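Local coordinates for F5/8 type C domain protein (Clostridium perfringens, PDB 7JRM), which probably binds carbohydrate through a CBM51-type module of ZmpB, a mucin-directed O-glycopeptidase, at residues L86-W91 with F124-G129; R105-N110 with G129-S134. All blocks are in the same frame, centred on the assembly; numbering follows the deposited sequence.

How the contacts relate
From the N terminus, the chain leaves strand 83-85, runs through 86-91 to strand 93-95, and reaches the turn at 105-110 after strand 102-103. It then passes through strands 112-115 and 121-124 before entering strand 127-131, at which both contacts are made, contact 1 from the residue just before it onward. Contact 1 closes the span from 86-91 to 124-129, and contact 2 closes the shorter one from 105-110 to 129-134. Because the four segments alternate along the sequence, the two closures cross. Gly129 belongs to both, and their centres lie about 11 Å apart. Together they fasten two separate loops along one strand of the antiparallel sheet in the NPCBM/NEW2 domain.

Contact 1: L86-W91 with F124-G129; sequences LSDLNW and FAKGIG
Lys126 reaches across to Asp88 and forms the salt bridge of this contact, Lys126 NZ lying 2.7 Å from Asp88 OD1. The ammonium meets OD1 on its syn side, 26° out of the carboxylate plane, and the two side chains lie crosswise. The lysine does not approach fully extended: its chain is bent at chi2 (-73°) and chi3 (-70°), which swings the end of the chain over toward 86-91 and sets NZ beside the acid. A long, flexible side chain suits this place, since it can start from the residue before the strand and still carry its charge to the loop.

Next to this bridge Ser87 makes the other half of the contact, with its methylene carbon. Ser87 CB rests 3.4 Å from Gly127 O, and the same Ser87 CB is 3.8 Å from Ile128 CD1, the terminal methyl of that branched chain. Ser87 OG is 3.5 Å from Lys126 NZ, but its hydrogen-bond partner is Asp104 OD1. A small residue fits here because it offers a carbon to the isoleucine and a hydroxyl to the aspartate.

Asp104, outside both segments, binds all three: Lys126 NZ, Ser87 OG and Gly127 N. Its OD2 forms another salt bridge with Lys126, so the lysine is shared between two acids, an environment that would probably favour the charged ammonium. Its OD1 accepts from the backbone N of Gly127. The backbone angles at Gly127 would jam a CB against the preceding carbonyl O, which by itself calls for glycine.

The loop that follows strand 83-85 is thus fastened to the start of strand 127-131. That strand pairs with 102-103 and 215-224, and Ile128 also packs on Ile136 and Tyr138 of strand 134-139, in the facing sheet.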
loop_
_atom_site.group_PDB
_atom_site.type_symbol
_atom_site.label_atom_id
_atom_site.label_comp_id
_atom_site.label_asym_id
_atom_site.label_seq_id
_atom_site.Cartn_x
_atom_site.Cartn_y
_atom_site.Cartn_z
ATOM N N LEU A 86 -17.839 -26.180 6.885
ATOM C CA LEU A 86 -19.031 -26.879 7.353
ATOM C C LEU A 86 -18.745 -27.653 8.633
ATOM O O LEU A 86 -19.611 -27.761 9.510
ATOM C CB LEU A 86 -19.552 -27.817 6.261
ATOM C CG LEU A 86 -20.717 -27.295 5.417
ATOM C CD1 LEU A 86 -20.338 -26.004 4.708
ATOM C CD2 LEU A 86 -21.158 -28.346 4.416
ATOM N N SER A 87 -17.531 -28.195 8.760
ATOM C CA SER A 87 -17.148 -28.898 9.978
ATOM C C SER A 87 -17.029 -27.960 11.173
ATOM O O SER A 87 -17.026 -28.431 12.316
ATOM C CB SER A 87 -15.832 -29.643 9.757
ATOM O OG SER A 87 -14.740 -28.742 9.698
ATOM N N ASP A 88 -16.927 -26.654 10.940
ATOM C CA ASP A 88 -16.969 -25.666 12.008
ATOM C C ASP A 88 -18.390 -25.251 12.362
ATOM O O ASP A 88 -18.573 -24.359 13.198
ATOM C CB ASP A 88 -16.150 -24.430 11.622
ATOM C CG ASP A 88 -14.658 -24.697 11.625
ATOM O OD1 ASP A 88 -14.249 -25.784 12.084
ATOM O OD2 ASP A 88 -13.893 -23.819 11.172
ATOM N N LEU A 89 -19.391 -25.869 11.747
ATOM C CA LEU A 89 -20.797 -25.623 12.033
ATOM C C LEU A 89 -21.442 -26.916 12.519
ATOM O O LEU A 89 -20.813 -27.977 12.564
ATOM C CB LEU A 89 -21.522 -25.086 10.795
ATOM C CG LEU A 89 -21.097 -23.710 10.278
ATOM C CD1 LEU A 89 -21.492 -23.548 8.819
ATOM C CD2 LEU A 89 -21.706 -22.606 11.126
ATOM N N ASN A 90 -22.716 -26.821 12.885
ATOM C CA ASN A 90 -23.505 -27.966 13.315
ATOM C C ASN A 90 -24.556 -28.270 12.259
ATOM O O ASN A 90 -25.294 -27.374 11.836
ATOM C CB ASN A 90 -24.171 -27.700 14.667
ATOM C CG ASN A 90 -23.174 -27.632 15.806
ATOM O OD1 ASN A 90 -22.369 -28.544 15.997
ATOM N ND2 ASN A 90 -23.220 -26.547 16.572
ATOM N N TRP A 91 -24.621 -29.528 11.832
ATOM C CA TRP A 91 -25.620 -29.928 10.855
ATOM C C TRP A 91 -26.990 -30.036 11.512
ATOM O O TRP A 91 -27.110 -30.296 12.713
ATOM C CB TRP A 91 -25.240 -31.259 10.198
ATOM C CG TRP A 91 -25.013 -32.399 11.157
ATOM C CD1 TRP A 91 -25.941 -32.996 11.962
ATOM C CD2 TRP A 91 -23.780 -33.094 11.386
ATOM N NE1 TRP A 91 -25.360 -34.007 12.687
ATOM C CE2 TRP A 91 -24.035 -34.090 12.352
ATOM C CE3 TRP A 91 -22.485 -32.968 10.874
ATOM C CZ2 TRP A 91 -23.043 -34.953 12.814
ATOM C CZ3 TRP A 91 -21.502 -33.826 11.335
ATOM C CH2 TRP A 91 -21.787 -34.805 12.294
ATOM N N PHE A 124 -6.368 -33.555 3.888
ATOM C CA PHE A 124 -7.115 -32.376 4.302
ATOM C C PHE A 124 -7.228 -32.330 5.819
ATOM O O PHE A 124 -7.411 -33.363 6.471
ATOM C CB PHE A 124 -8.518 -32.363 3.689
ATOM C CG PHE A 124 -8.530 -32.283 2.191
ATOM C CD1 PHE A 124 -8.386 -33.424 1.421
ATOM C CD2 PHE A 124 -8.694 -31.064 1.552
ATOM C CE1 PHE A 124 -8.401 -33.352 0.042
ATOM C CE2 PHE A 124 -8.709 -30.985 0.172
ATOM C CZ PHE A 124 -8.563 -32.130 -0.583
ATOM N N ALA A 125 -7.125 -31.123 6.377
ATOM C CA ALA A 125 -7.358 -30.956 7.804
ATOM C C ALA A 125 -8.832 -30.736 8.108
ATOM O O ALA A 125 -9.288 -31.045 9.215
ATOM C CB ALA A 125 -6.527 -29.790 8.344
ATOM N N LYS A 126 -9.589 -30.217 7.142
ATOM C CA LYS A 126 -10.991 -29.882 7.330
ATOM C C LYS A 126 -11.855 -30.644 6.334
ATOM O O LYS A 126 -11.427 -30.940 5.215
ATOM C CB LYS A 126 -11.222 -28.376 7.171
ATOM C CG LYS A 126 -10.182 -27.513 7.865
ATOM C CD LYS A 126 -10.362 -27.538 9.374
ATOM C CE LYS A 126 -11.623 -26.798 9.788
ATOM N NZ LYS A 126 -11.998 -27.084 11.200
ATOM N N GLY A 127 -13.072 -30.949 6.750
ATOM C CA GLY A 127 -14.021 -31.625 5.895
ATOM C C GLY A 127 -14.962 -32.486 6.714
ATOM O O GLY A 127 -14.980 -32.430 7.941
ATOM N N ILE A 128 -15.747 -33.288 5.999
ATOM C CA ILE A 128 -16.740 -34.173 6.596
ATOM C C ILE A 128 -16.514 -35.575 6.049
ATOM O O ILE A 128 -16.581 -35.788 4.834
ATOM C CB ILE A 128 -18.177 -33.706 6.306
ATOM C CG1 ILE A 128 -18.399 -32.291 6.842
ATOM C CG2 ILE A 128 -19.183 -34.675 6.906
ATOM C CD1 ILE A 128 -18.344 -32.197 8.350
ATOM N N GLY A 129 -16.249 -36.528 6.943
ATOM C CA GLY A 129 -16.092 -37.913 6.568
ATOM C C GLY A 129 -17.362 -38.686 6.859
ATOM O O GLY A 129 -17.819 -38.741 8.002
#

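Contact 2: R105-N110 with G129-S134; sequences RAVSGN and GTHSYS
Ala106 and Gly129 bring the two backbones to 4.1 Å between their CA atoms. The first segment folds into a type I beta turn from Ala106 to Gly109, closed by the bond from Gly109 N to Ala106 O; the second begins as strand 129-131 and leaves it at Ser132. Gly129 CA also makes a CA-H...O contact with Arg105 O at 3.3 Å. Glycine suits this position because a CB would point straight into Arg105 O, Ala106 CA and Val107 N.

Val107 is the side chain that reaches across. Val107 CB lies 3.7 Å from Thr130 O, and Val107 CG2 is 4.3 Å from His131 CB. With chi1 at 70°, CG1 comes to the edge of the imidazole, near the ring plane, rather than over a face. A beta-branched residue suits the second position of the turn, since its compact methyls can meet both strand backbone and ring.

Each segment is braced from within. Arg105 NE and NH2 both donate to Gly109 O, at 3.0 Å and 3.1 Å, a side-on grip with the oxygen nearly in the guanidinium plane. Across on the strand's end, His131 ND1 donates to Ser132 O at 2.7 Å, with the acceptor in the ring plane, which fixes the ring's rotation; this ring also meets that of His215.

The two segments meet through close backbone approach and the valine's methyls, the latter against a carbonyl oxygen and a ring edge; each segment also carries hydrogen bonds of its own. Glycine suits 109 as well, where the backbone angles would jam a CB against the preceding carbonyl O. About 8 Å from the His131 side chain lies the bound calcium ion, and Ser132 OG bonds to Asp214, one of the residues of the calcium site, so the contact borders the metal site.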
loop_
_atom_site.group_PDB
_atom_site.type_symbol
_atom_site.label_atom_id
_atom_site.label_comp_id
_atom_site.label_asym_id
_atom_site.label_seq_id
_atom_site.Cartn_x
_atom_site.Cartn_y
_atom_site.Cartn_z
ATOM N N ARG A 105 -12.329 -35.491 10.140
ATOM C CA ARG A 105 -11.703 -36.800 10.027
ATOM C C ARG A 105 -12.530 -37.664 9.088
ATOM O O ARG A 105 -13.720 -37.420 8.873
ATOM C CB ARG A 105 -11.571 -37.504 11.388
ATOM C CG ARG A 105 -10.965 -36.661 12.499
ATOM C CD ARG A 105 -9.497 -36.364 12.243
ATOM N NE ARG A 105 -8.670 -37.566 12.287
ATOM C CZ ARG A 105 -7.360 -37.560 12.509
ATOM N NH1 ARG A 105 -6.727 -36.411 12.710
ATOM N NH2 ARG A 105 -6.682 -38.698 12.533
ATOM N N ALA A 106 -11.884 -38.684 8.529
ATOM C CA ALA A 106 -12.604 -39.667 7.738
ATOM C C ALA A 106 -13.478 -40.529 8.648
ATOM O O ALA A 106 -13.375 -40.489 9.877
ATOM C CB ALA A 106 -11.631 -40.536 6.943
ATOM N N VAL A 107 -14.355 -41.320 8.025
ATOM C CA VAL A 107 -15.271 -42.152 8.800
ATOM C C VAL A 107 -14.510 -43.218 9.579
ATOM O O VAL A 107 -14.979 -43.695 10.620
ATOM C CB VAL A 107 -16.343 -42.770 7.875
ATOM C CG1 VAL A 107 -15.726 -43.819 6.959
ATOM C CG2 VAL A 107 -17.482 -43.363 8.694
ATOM N N SER A 108 -13.322 -43.595 9.109
ATOM C CA SER A 108 -12.496 -44.571 9.806
ATOM C C SER A 108 -11.685 -43.957 10.942
ATOM O O SER A 108 -10.951 -44.683 11.622
ATOM C CB SER A 108 -11.557 -45.265 8.816
ATOM O OG SER A 108 -10.401 -44.483 8.582
ATOM N N GLY A 109 -11.800 -42.650 11.170
ATOM C CA GLY A 109 -11.021 -41.969 12.176
ATOM C C GLY A 109 -9.702 -41.411 11.688
ATOM O O GLY A 109 -9.134 -40.534 12.348
ATOM N N ASN A 110 -9.199 -41.893 10.555
ATOM C CA ASN A 110 -7.967 -41.367 9.993
ATOM C C ASN A 110 -8.209 -39.986 9.386
ATOM O O ASN A 110 -9.337 -39.487 9.324
ATOM C CB ASN A 110 -7.416 -42.317 8.932
ATOM C CG ASN A 110 -6.841 -43.583 9.529
ATOM O OD1 ASN A 110 -6.298 -43.575 10.634
ATOM N ND2 ASN A 110 -6.961 -44.686 8.798
ATOM N N GLY A 129 -16.249 -36.528 6.943
ATOM C CA GLY A 129 -16.092 -37.913 6.568
ATOM C C GLY A 129 -17.362 -38.686 6.859
ATOM O O GLY A 129 -17.819 -38.741 8.002
ATOM N N THR A 130 -17.934 -39.281 5.814
ATOM C CA THR A 130 -19.207 -39.978 5.936
ATOM C C THR A 130 -19.121 -41.295 5.170
ATOM O O THR A 130 -18.042 -41.732 4.760
ATOM C CB THR A 130 -20.362 -39.090 5.448
ATOM O OG1 THR A 130 -21.614 -39.689 5.808
ATOM C CG2 THR A 130 -20.300 -38.898 3.936
ATOM N N HIS A 131 -20.278 -41.927 4.978
ATOM C CA HIS A 131 -20.352 -43.260 4.396
ATOM C C HIS A 131 -21.726 -43.427 3.763
ATOM O O HIS A 131 -22.740 -43.141 4.405
ATOM C CB HIS A 131 -20.113 -44.327 5.472
ATOM C CG HIS A 131 -19.822 -45.692 4.930
ATOM N ND1 HIS A 131 -20.719 -46.392 4.154
ATOM C CD2 HIS A 131 -18.741 -46.495 5.075
ATOM C CE1 HIS A 131 -20.199 -47.564 3.834
ATOM N NE2 HIS A 131 -18.999 -47.650 4.380
ATOM N N SER A 132 -21.754 -43.873 2.510
ATOM C CA SER A 132 -23.024 -44.113 1.836
ATOM C C SER A 132 -23.778 -45.243 2.527
ATOM O O SER A 132 -23.178 -46.176 3.066
ATOM C CB SER A 132 -22.789 -44.455 0.364
ATOM O OG SER A 132 -22.672 -45.854 0.180
ATOM N N TYR A 133 -25.108 -45.146 2.544
ATOM C CA TYR A 133 -25.852 -43.992 2.043
ATOM C C TYR A 133 -25.899 -42.912 3.119
ATOM O O TYR A 133 -26.074 -43.214 4.297
ATOM C CB TYR A 133 -27.268 -44.412 1.633
ATOM C CG TYR A 133 -28.117 -43.303 1.053
ATOM C CD1 TYR A 133 -28.996 -42.583 1.853
ATOM C CD2 TYR A 133 -28.052 -42.986 -0.298
ATOM C CE1 TYR A 133 -29.778 -41.572 1.327
ATOM C CE2 TYR A 133 -28.830 -41.976 -0.833
ATOM C CZ TYR A 133 -29.691 -41.273 -0.017
ATOM O OH TYR A 133 -30.468 -40.267 -0.544
ATOM N N SER A 134 -25.737 -41.652 2.716
ATOM C CA SER A 134 -25.623 -40.563 3.672
ATOM C C SER A 134 -26.392 -39.344 3.189
ATOM O O SER A 134 -26.361 -39.005 2.002
ATOM C CB SER A 134 -24.156 -40.184 3.909
ATOM O OG SER A 134 -24.053 -39.108 4.825
#